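Local coordinates for condensin complex subunit 3 (Schizosaccharomyces pombe, PDB 5OQR), which serves as a regulatory subunit of condensin, the complex required to convert interphase chromatin into mitotic-like condensed chromosomes, at residues K505-L510 / V525-H530; V513-A518 / T548-Q553; L520-V525 / F559-D564; L539-I544 / A580-L585. One frame throughout, in Å; residues are numbered along the deposited sequence.

Contact 1 (K505-L510 / V525-H530); sequences KGLECL and VPLYLH
Leu507 meets two residues of the facing helix at once: its CD2 methyl lies 4.0 Å from Tyr528 CE2 and 4.1 Å from Leu527 CD2. Its backbone takes part as well, because Tyr528 OH donates a hydrogen bond of 3.1 Å to Leu507 O. The hydroxyl approaches this carbonyl at a C=O...O angle of 135°, tilted 21° from the carbonyl plane, and the leucine and tyrosine side chains lie alongside each other, pointing opposite ways. Ser511 OG, one turn further on, is hydrogen-bonded to both Leu507 O and Tyr528 OH, so the buried phenol end sits in a small polar cluster within an apolar interface. Segment 505-510 lies in HEAT 7 and 525-530 in HEAT 8, on helices 500-514 and 518-534, which succeed each other in the chain; the short segments run roughly antiparallel, with a crossing angle of -143°. The 12.4 Å between their axes is spanned chiefly by the tyrosine ring, with leucine side chains meeting beside it. Losing the hydroxyl to a phenylalanine would probably leave Leu507 O and Ser511 without the tyrosine partner they share. Further along, Leu510 points toward helix 518-534 and puts CG 3.3 Å from Tyr528 OH, close to the hydrogen-bonded oxygen, while its CD2 stands 3.9 Å from Leu527 CD2, the same methyl that Leu507 CD2 meets.

Contact 2 (V513-A518 / T548-Q553); sequences VCLLNA and TDMLIQ
The side-chain amide of Gln553 has Leu515 O standing above its plane, displaced toward the CG side: the oxygen is 3.3 Å from Gln553 CG and 3.8 Å from Gln553 NE2. A bend at chi2 (66°) folds the glutamine chain and brings its amide under that carbonyl. At the other flat group, Leu515 CD2 packs on Asp549 CB, below the carboxylate, 3.7 Å away, and both carboxylate oxygens are hydrogen-bonded to the backbone of a chain of another protein. The same leucine methyl continues to Met550, reaching its CG at 4.1 Å, which makes Leu515 the residue shared by Asp549, Met550 and Gln553. Beside it, Cys514 CB rests 4.0 Å from Met550 SD. Leu515 and Met550 also have the nearest backbones, with CA atoms 5.9 Å apart. The contact brings Cys514, of helix 500-514, and the turn that follows, in HEAT 7, against helix 537-554 in HEAT 8, and Cys514 O accepts a further hydrogen bond from His554 NE2. Helix 518-534 closes one side through Ala521 and Val525 on Met550, while helix 580-597 packs on Thr548, Leu551 and Ile552.

Contact 3 (L520-V525 / F559-D564); sequences LAFENV and FTEYED
Apolar and largely aromatic, this contact packs Phe522 and Val525, HEAT 8 residues of helix 518-534, against Phe559 and Tyr562 in the turn that leads into helix 563-574. No hydrogen bond crosses it, and the evidence for its character is the way the rings and methyls meet. Tyr562 CE2 lies over one face of the Phe522 ring, offset from its centre and 3.4 Å from Phe522 CE1. The pair is neither a stack nor a T: the centroids of the Phe522 and Tyr562 rings are 5.1 Å apart and their planes are inclined at 47°. Val525 divides its two methyls between partners. With CG1 anti to the backbone N (chi1 168°), that methyl makes a CH-pi contact over a face of Tyr562, 3.8 Å from the ring centroid and 24° off the normal; CG2, on the other branch, packs 3.7 Å from Phe559 CD2. Phe559 also lies alongside Phe522, pointing the opposite way, with CD2 4.1 Å from Phe522 CD1, and receives Ala521 CB at its edge, 4.1 Å from Phe559 CZ. The exposed Glu561 brings its carboxylate to the Phe522 ring, its OE2 3.8 Å from Phe522 CE1. The short turn on which these side chains are mounted is itself tied by Tyr562 N to Phe559 O, and Tyr562 occupies the N-cap position of helix 563-574. Helix 537-554 touches both partners, through His554 on Ala521 and Leu551 on Phe559, while helix 500-514 packs on Asn524, whose side chain starts away from the aromatic turn, through Leu510 and Cys514.

Contact 4 (L539-I544 / A580-L585); sequences LKCTAI and AELQTL
Leu582 and Leu585 face Cys541 and Ile544 from a helix whose opening turn carries a doubly gripped oxygen: Ala580 O accepts both Thr584 N, at 2.9 Å, and Thr584 OG1, and the two donors reach it from opposite faces of the carbonyl plane. Thr584 OG1 is also hydrogen-bonded to Asn620, just before helix 621-635. Across the interface itself the chemistry is apolar. Leu582 spreads its two methyls, CD1 standing 4.0 Å from Cys541 SG and CD2 3.8 Å from Lys540 CD, so that it packs on the aliphatic part of the lysine. The charged end of Lys540 leads away to Tyr532, whose ring it meets in a cation-pi contact and whose carbonyl it hydrogen-bonds. Leu585 holds CG anti to its N (chi1 -172°), which directs the branch at the other helix: CD2 lies 3.6 Å from Cys541 CB and 3.9 Å from Ile544 CB, and Leu585 CG is 3.9 Å from Ile544 CG2. Leu585 also packs on an aromatic side chain of another protein's chain. With an alanine here, a gap would probably open beside Cys541 and Ile544, and that aromatic side chain would probably lose part of its packing. The short segments lie at 11° with axes 10.0 Å apart, a near-parallel packing consistent with the helical solenoid of HEAT repeats. Helix 537-554 is backed by helix 518-534 through Tyr532 on Ala543 and Ile544, while helix 621-635 covers Gln583 and Thr584 on helix 580-597.

In the fold
Only contact 1 joins helices that follow each other directly; the other three skip one helix in the chain, and helix 518-534 or helix 537-554 enters each of the four. Contacts 1 and 2 both use helix 500-514, joining HEAT 7 to HEAT 8; contacts 1 and 3 share Val525, and contact 2 touches contacts 1 and 3 through Met550. Contact 4 carries the packing on to helix 580-597, with its nearest atoms about 7 Å from contact 3. Contacts 1, 2 and 4 are buried, whereas contact 3 is only partly so and includes an exposed glutamate. A hydrogen bond crosses between segments in contact 1 alone, and another protein's chain reaches contacts 2 and 4.

Contact 1 (K505-L510 / V525-H530)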
# COMPACT_ATOMS: atom_id res chain seq x y z
N LYS A 505 27.04 -4.74 20.90
CA LYS A 505 26.35 -3.72 21.68
C LYS A 505 27.26 -2.53 21.96
O LYS A 505 26.80 -1.38 21.97
CB LYS A 505 25.84 -4.33 22.99
CG LYS A 505 25.11 -3.36 23.90
CD LYS A 505 23.77 -2.92 23.34
CE LYS A 505 22.76 -4.05 23.32
NZ LYS A 505 22.56 -4.65 24.67
N GLY A 506 28.55 -2.78 22.17
CA GLY A 506 29.47 -1.68 22.41
C GLY A 506 29.62 -0.78 21.21
O GLY A 506 29.77 0.44 21.35
N LEU A 507 29.58 -1.35 20.00
CA LEU A 507 29.70 -0.54 18.80
C LEU A 507 28.48 0.34 18.59
O LEU A 507 28.60 1.50 18.21
CB LEU A 507 29.93 -1.44 17.58
CG LEU A 507 31.37 -1.90 17.37
CD1 LEU A 507 31.43 -3.02 16.36
CD2 LEU A 507 32.25 -0.74 16.92
N GLU A 508 27.28 -0.20 18.83
CA GLU A 508 26.08 0.62 18.77
C GLU A 508 26.15 1.78 19.75
O GLU A 508 25.71 2.89 19.44
CB GLU A 508 24.84 -0.24 19.04
CG GLU A 508 24.68 -1.42 18.10
CD GLU A 508 23.50 -2.29 18.46
OE1 GLU A 508 22.35 -1.88 18.18
OE2 GLU A 508 23.71 -3.38 19.04
N CYS A 509 26.71 1.54 20.94
CA CYS A 509 26.89 2.62 21.90
C CYS A 509 27.92 3.63 21.41
O CYS A 509 27.72 4.84 21.54
CB CYS A 509 27.31 2.05 23.26
SG CYS A 509 26.03 1.15 24.14
N LEU A 510 29.03 3.14 20.86
CA LEU A 510 30.04 4.05 20.32
C LEU A 510 29.47 4.92 19.21
O LEU A 510 29.80 6.10 19.12
CB LEU A 510 31.23 3.24 19.83
CG LEU A 510 32.35 4.01 19.12
CD1 LEU A 510 32.82 5.19 19.93
CD2 LEU A 510 33.50 3.08 18.82
N VAL A 525 35.68 6.87 11.87
CA VAL A 525 35.30 6.41 10.53
C VAL A 525 36.13 5.21 10.11
O VAL A 525 35.55 4.21 9.64
CB VAL A 525 35.37 7.57 9.53
CG1 VAL A 525 35.26 7.06 8.09
CG2 VAL A 525 34.27 8.58 9.79
N PRO A 526 37.46 5.22 10.22
CA PRO A 526 38.24 4.03 9.83
C PRO A 526 37.76 2.75 10.48
O PRO A 526 37.76 1.70 9.84
CB PRO A 526 39.66 4.40 10.27
CG PRO A 526 39.70 5.88 10.25
CD PRO A 526 38.33 6.33 10.65
N LEU A 527 37.35 2.81 11.75
CA LEU A 527 36.88 1.62 12.44
C LEU A 527 35.64 1.05 11.77
O LEU A 527 35.56 -0.15 11.48
CB LEU A 527 36.61 1.94 13.91
CG LEU A 527 36.04 0.81 14.76
CD1 LEU A 527 37.03 -0.34 14.85
CD2 LEU A 527 35.68 1.32 16.13
N TYR A 528 34.65 1.91 11.51
CA TYR A 528 33.41 1.44 10.92
C TYR A 528 33.57 1.03 9.46
O TYR A 528 32.75 0.26 8.96
CB TYR A 528 32.34 2.52 11.05
CG TYR A 528 31.88 2.68 12.48
CD1 TYR A 528 32.34 3.73 13.26
CD2 TYR A 528 31.02 1.76 13.05
CE1 TYR A 528 31.93 3.86 14.57
CE2 TYR A 528 30.60 1.89 14.36
CZ TYR A 528 31.06 2.94 15.11
OH TYR A 528 30.65 3.06 16.42
N LEU A 529 34.61 1.51 8.78
CA LEU A 529 34.94 0.96 7.47
C LEU A 529 35.55 -0.43 7.61
O LEU A 529 35.23 -1.34 6.83
CB LEU A 529 35.89 1.89 6.73
CG LEU A 529 35.35 3.28 6.42
CD1 LEU A 529 36.46 4.19 5.94
CD2 LEU A 529 34.24 3.21 5.37
N HIS A 530 36.42 -0.61 8.60
CA HIS A 530 36.96 -1.94 8.89
C HIS A 530 35.85 -2.89 9.32
O HIS A 530 35.95 -4.10 9.09
CB HIS A 530 38.03 -1.84 9.97
CG HIS A 530 38.69 -3.15 10.29
ND1 HIS A 530 38.40 -3.86 11.44
CD2 HIS A 530 39.60 -3.88 9.62
CE1 HIS A 530 39.12 -4.97 11.46
NE2 HIS A 530 39.86 -5.00 10.37

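Contact 2 (V513-A518 / T548-Q553)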
# COMPACT_ATOMS: atom_id res chain seq x y z
N VAL A 513 27.59 7.96 20.46
CA VAL A 513 28.45 9.00 21.00
C VAL A 513 29.08 9.79 19.86
O VAL A 513 29.32 11.00 19.99
CB VAL A 513 29.52 8.39 21.92
CG1 VAL A 513 30.44 9.47 22.47
CG2 VAL A 513 28.86 7.64 23.06
N CYS A 514 29.36 9.13 18.74
CA CYS A 514 29.91 9.83 17.58
C CYS A 514 28.93 10.85 17.02
O CYS A 514 29.35 11.86 16.45
CB CYS A 514 30.31 8.82 16.51
SG CYS A 514 31.74 7.83 16.95
N LEU A 515 27.63 10.61 17.18
CA LEU A 515 26.63 11.57 16.74
C LEU A 515 26.59 12.82 17.60
O LEU A 515 25.86 13.76 17.26
CB LEU A 515 25.24 10.92 16.74
CG LEU A 515 25.13 9.59 15.99
CD1 LEU A 515 23.71 9.07 16.06
CD2 LEU A 515 25.59 9.73 14.55
N LEU A 516 27.36 12.87 18.69
CA LEU A 516 27.40 14.04 19.56
C LEU A 516 28.67 14.85 19.41
O LEU A 516 28.70 16.01 19.84
CB LEU A 516 27.25 13.61 21.02
CG LEU A 516 25.94 12.88 21.36
CD1 LEU A 516 25.97 12.34 22.77
CD2 LEU A 516 24.75 13.80 21.18
N ASN A 517 29.72 14.28 18.81
CA ASN A 517 30.98 14.99 18.61
C ASN A 517 31.50 14.68 17.22
O ASN A 517 31.73 13.52 16.89
CB ASN A 517 32.00 14.60 19.67
CG ASN A 517 33.11 15.62 19.82
OD1 ASN A 517 34.22 15.41 19.35
ND2 ASN A 517 32.79 16.74 20.45
N ALA A 518 31.69 15.72 16.41
CA ALA A 518 32.11 15.53 15.03
C ALA A 518 33.54 15.02 14.95
O ALA A 518 33.86 14.15 14.12
CB ALA A 518 31.97 16.83 14.25
N THR A 548 26.13 6.68 7.76
CA THR A 548 25.06 7.49 7.20
C THR A 548 24.60 8.55 8.19
O THR A 548 24.36 9.70 7.82
CB THR A 548 23.88 6.61 6.78
OG1 THR A 548 24.31 5.66 5.80
CG2 THR A 548 22.76 7.44 6.18
N ASP A 549 24.47 8.18 9.47
CA ASP A 549 24.00 9.13 10.47
C ASP A 549 25.06 10.18 10.79
O ASP A 549 24.73 11.33 11.08
CB ASP A 549 23.57 8.40 11.73
CG ASP A 549 22.19 7.78 11.59
OD1 ASP A 549 21.68 7.71 10.45
OD2 ASP A 549 21.62 7.35 12.62
N MET A 550 26.34 9.80 10.76
CA MET A 550 27.40 10.78 10.97
C MET A 550 27.39 11.85 9.88
O MET A 550 27.62 13.03 10.16
CB MET A 550 28.76 10.09 11.04
CG MET A 550 28.95 9.23 12.28
SD MET A 550 30.63 8.63 12.52
CE MET A 550 30.89 7.72 11.03
N LEU A 551 27.12 11.45 8.64
CA LEU A 551 27.04 12.43 7.55
C LEU A 551 25.84 13.36 7.74
O LEU A 551 25.97 14.58 7.66
CB LEU A 551 26.94 11.71 6.21
CG LEU A 551 28.23 11.07 5.69
CD1 LEU A 551 27.93 10.13 4.54
CD2 LEU A 551 29.21 12.13 5.25
N ILE A 552 24.66 12.78 7.98
CA ILE A 552 23.46 13.60 8.15
C ILE A 552 23.60 14.51 9.36
O ILE A 552 23.24 15.69 9.31
CB ILE A 552 22.23 12.69 8.26
CG1 ILE A 552 22.00 11.95 6.94
CG2 ILE A 552 20.99 13.49 8.64
CD1 ILE A 552 21.07 10.77 7.05
N GLN A 553 24.13 13.98 10.47
CA GLN A 553 24.23 14.76 11.69
C GLN A 553 25.31 15.83 11.57
O GLN A 553 25.05 17.02 11.78
CB GLN A 553 24.51 13.84 12.88
CG GLN A 553 24.75 14.55 14.21
CD GLN A 553 23.51 15.26 14.72
OE1 GLN A 553 22.39 14.83 14.49
NE2 GLN A 553 23.72 16.37 15.42

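Contact 3 (L520-V525 / F559-D564)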
# COMPACT_ATOMS: atom_id res chain seq x y z
N LEU A 520 35.12 13.20 17.15
CA LEU A 520 35.11 11.79 17.53
C LEU A 520 34.52 10.93 16.42
O LEU A 520 35.01 9.84 16.14
CB LEU A 520 34.33 11.60 18.83
CG LEU A 520 34.35 10.19 19.42
CD1 LEU A 520 35.75 9.78 19.83
CD2 LEU A 520 33.40 10.11 20.60
N ALA A 521 33.46 11.42 15.78
CA ALA A 521 32.92 10.74 14.60
C ALA A 521 34.00 10.54 13.55
O ALA A 521 34.20 9.44 13.04
CB ALA A 521 31.75 11.54 14.03
N PHE A 522 34.73 11.62 13.22
CA PHE A 522 35.77 11.53 12.20
C PHE A 522 36.88 10.57 12.62
O PHE A 522 37.43 9.85 11.78
CB PHE A 522 36.34 12.92 11.92
CG PHE A 522 37.37 12.94 10.83
CD1 PHE A 522 37.00 13.09 9.51
CD2 PHE A 522 38.72 12.80 11.14
CE1 PHE A 522 37.95 13.10 8.51
CE2 PHE A 522 39.67 12.81 10.14
CZ PHE A 522 39.29 12.97 8.82
N GLU A 523 37.22 10.57 13.90
CA GLU A 523 38.30 9.71 14.38
C GLU A 523 37.95 8.23 14.28
O GLU A 523 38.85 7.39 14.24
CB GLU A 523 38.64 10.06 15.83
CG GLU A 523 39.80 9.27 16.41
CD GLU A 523 40.17 9.72 17.81
OE1 GLU A 523 39.53 10.68 18.31
OE2 GLU A 523 41.08 9.13 18.42
N ASN A 524 36.66 7.89 14.23
CA ASN A 524 36.22 6.50 14.24
C ASN A 524 35.69 6.02 12.89
O ASN A 524 35.30 4.85 12.79
CB ASN A 524 35.15 6.29 15.31
CG ASN A 524 35.74 6.17 16.70
OD1 ASN A 524 36.67 5.40 16.92
ND2 ASN A 524 35.21 6.95 17.64
N VAL A 525 35.68 6.87 11.87
CA VAL A 525 35.30 6.41 10.53
C VAL A 525 36.13 5.21 10.11
O VAL A 525 35.55 4.21 9.64
CB VAL A 525 35.37 7.57 9.53
CG1 VAL A 525 35.26 7.06 8.09
CG2 VAL A 525 34.27 8.58 9.79
N PHE A 559 33.69 14.84 6.18
CA PHE A 559 34.20 13.50 5.88
C PHE A 559 34.65 13.34 4.44
O PHE A 559 34.71 12.21 3.94
CB PHE A 559 33.12 12.46 6.21
CG PHE A 559 32.56 12.59 7.59
CD1 PHE A 559 31.42 13.33 7.82
CD2 PHE A 559 33.18 11.98 8.67
CE1 PHE A 559 30.90 13.45 9.09
CE2 PHE A 559 32.67 12.10 9.94
CZ PHE A 559 31.53 12.84 10.15
N THR A 560 34.98 14.44 3.75
CA THR A 560 35.34 14.34 2.35
C THR A 560 36.61 13.52 2.12
O THR A 560 36.82 13.04 1.01
CB THR A 560 35.52 15.74 1.76
OG1 THR A 560 35.88 16.66 2.79
CG2 THR A 560 34.23 16.20 1.09
N GLU A 561 37.44 13.35 3.15
CA GLU A 561 38.61 12.49 3.01
C GLU A 561 38.21 11.03 2.84
O GLU A 561 38.93 10.26 2.21
CB GLU A 561 39.53 12.62 4.23
CG GLU A 561 40.06 14.02 4.50
CD GLU A 561 39.04 14.90 5.19
OE1 GLU A 561 37.86 14.89 4.79
OE2 GLU A 561 39.42 15.61 6.14
N TYR A 562 37.07 10.65 3.41
CA TYR A 562 36.57 9.28 3.33
C TYR A 562 35.42 9.16 2.34
O TYR A 562 34.69 8.16 2.37
CB TYR A 562 36.13 8.81 4.72
CG TYR A 562 37.23 8.88 5.76
CD1 TYR A 562 38.35 8.07 5.67
CD2 TYR A 562 37.14 9.76 6.83
CE1 TYR A 562 39.35 8.13 6.62
CE2 TYR A 562 38.13 9.82 7.79
CZ TYR A 562 39.24 9.01 7.67
OH TYR A 562 40.23 9.07 8.62
N GLU A 563 35.25 10.14 1.46
CA GLU A 563 34.12 10.16 0.55
C GLU A 563 34.07 8.90 -0.31
O GLU A 563 33.01 8.29 -0.48
CB GLU A 563 34.20 11.41 -0.33
CG GLU A 563 33.02 11.61 -1.25
CD GLU A 563 33.22 12.80 -2.17
OE1 GLU A 563 34.35 12.97 -2.68
OE2 GLU A 563 32.25 13.56 -2.39
N ASP A 564 35.22 8.49 -0.86
CA ASP A 564 35.23 7.34 -1.75
C ASP A 564 35.03 6.04 -0.98
O ASP A 564 34.39 5.11 -1.48
CB ASP A 564 36.54 7.31 -2.54
CG ASP A 564 36.73 8.54 -3.41
OD1 ASP A 564 36.01 8.67 -4.42
OD2 ASP A 564 37.60 9.37 -3.08

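Contact 4 (L539-I544 / A580-L585)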
# COMPACT_ATOMS: atom_id res chain seq x y z
N LEU A 539 27.35 -6.60 11.41
CA LEU A 539 28.32 -5.53 11.57
C LEU A 539 28.31 -4.59 10.37
O LEU A 539 28.50 -3.38 10.52
CB LEU A 539 29.72 -6.12 11.79
CG LEU A 539 30.60 -5.47 12.86
CD1 LEU A 539 29.93 -5.48 14.23
CD2 LEU A 539 31.94 -6.18 12.93
N LYS A 540 28.09 -5.14 9.17
CA LYS A 540 27.94 -4.29 7.99
C LYS A 540 26.76 -3.35 8.15
O LYS A 540 26.86 -2.17 7.80
CB LYS A 540 27.77 -5.16 6.75
CG LYS A 540 29.00 -5.93 6.33
CD LYS A 540 28.68 -6.90 5.21
CE LYS A 540 29.88 -7.71 4.79
NZ LYS A 540 30.81 -6.93 3.94
N CYS A 541 25.64 -3.85 8.66
CA CYS A 541 24.48 -2.99 8.87
C CYS A 541 24.77 -1.92 9.91
O CYS A 541 24.24 -0.81 9.82
CB CYS A 541 23.28 -3.83 9.30
SG CYS A 541 22.71 -5.00 8.05
N THR A 542 25.60 -2.22 10.91
CA THR A 542 25.96 -1.22 11.90
C THR A 542 26.81 -0.13 11.27
O THR A 542 26.67 1.05 11.61
CB THR A 542 26.69 -1.87 13.08
OG1 THR A 542 25.79 -2.74 13.77
CG2 THR A 542 27.22 -0.83 14.05
N ALA A 543 27.70 -0.50 10.35
CA ALA A 543 28.54 0.48 9.68
C ALA A 543 27.70 1.41 8.81
O ALA A 543 27.88 2.64 8.85
CB ALA A 543 29.59 -0.23 8.84
N ILE A 544 26.78 0.86 8.02
CA ILE A 544 25.96 1.67 7.12
C ILE A 544 25.17 2.70 7.92
O ILE A 544 25.12 3.89 7.56
CB ILE A 544 25.04 0.78 6.27
CG1 ILE A 544 25.84 -0.20 5.42
CG2 ILE A 544 24.13 1.64 5.38
CD1 ILE A 544 26.70 0.44 4.35
N ALA A 580 18.77 -9.46 1.69
CA ALA A 580 17.67 -8.52 1.54
C ALA A 580 17.74 -7.40 2.57
O ALA A 580 17.47 -6.24 2.26
CB ALA A 580 16.33 -9.26 1.65
N GLU A 581 18.11 -7.73 3.81
CA GLU A 581 18.15 -6.73 4.86
C GLU A 581 19.29 -5.74 4.62
O GLU A 581 19.09 -4.52 4.72
CB GLU A 581 18.31 -7.40 6.22
CG GLU A 581 17.92 -6.51 7.39
CD GLU A 581 18.48 -7.00 8.72
OE1 GLU A 581 19.09 -8.09 8.74
OE2 GLU A 581 18.31 -6.30 9.73
N LEU A 582 20.48 -6.24 4.32
CA LEU A 582 21.62 -5.36 4.06
C LEU A 582 21.39 -4.54 2.80
O LEU A 582 21.64 -3.33 2.78
CB LEU A 582 22.90 -6.19 3.95
CG LEU A 582 24.17 -5.44 3.56
CD1 LEU A 582 24.49 -4.35 4.57
CD2 LEU A 582 25.33 -6.41 3.42
N GLN A 583 20.93 -5.19 1.73
CA GLN A 583 20.65 -4.48 0.49
C GLN A 583 19.63 -3.37 0.71
O GLN A 583 19.83 -2.23 0.28
CB GLN A 583 20.15 -5.46 -0.56
CG GLN A 583 20.20 -4.93 -1.98
CD GLN A 583 19.42 -5.80 -2.94
OE1 GLN A 583 18.34 -6.29 -2.61
NE2 GLN A 583 19.97 -6.00 -4.14
N THR A 584 18.53 -3.70 1.39
CA THR A 584 17.52 -2.68 1.68
C THR A 584 18.11 -1.54 2.49
O THR A 584 17.65 -0.40 2.39
CB THR A 584 16.36 -3.31 2.44
OG1 THR A 584 15.84 -4.42 1.70
CG2 THR A 584 15.24 -2.29 2.67
N LEU A 585 19.13 -1.82 3.30
CA LEU A 585 19.71 -0.78 4.15
C LEU A 585 20.58 0.17 3.33
O LEU A 585 20.47 1.39 3.47
CB LEU A 585 20.52 -1.43 5.27
CG LEU A 585 21.04 -0.46 6.34
CD1 LEU A 585 19.89 0.23 7.05
CD2 LEU A 585 21.91 -1.21 7.33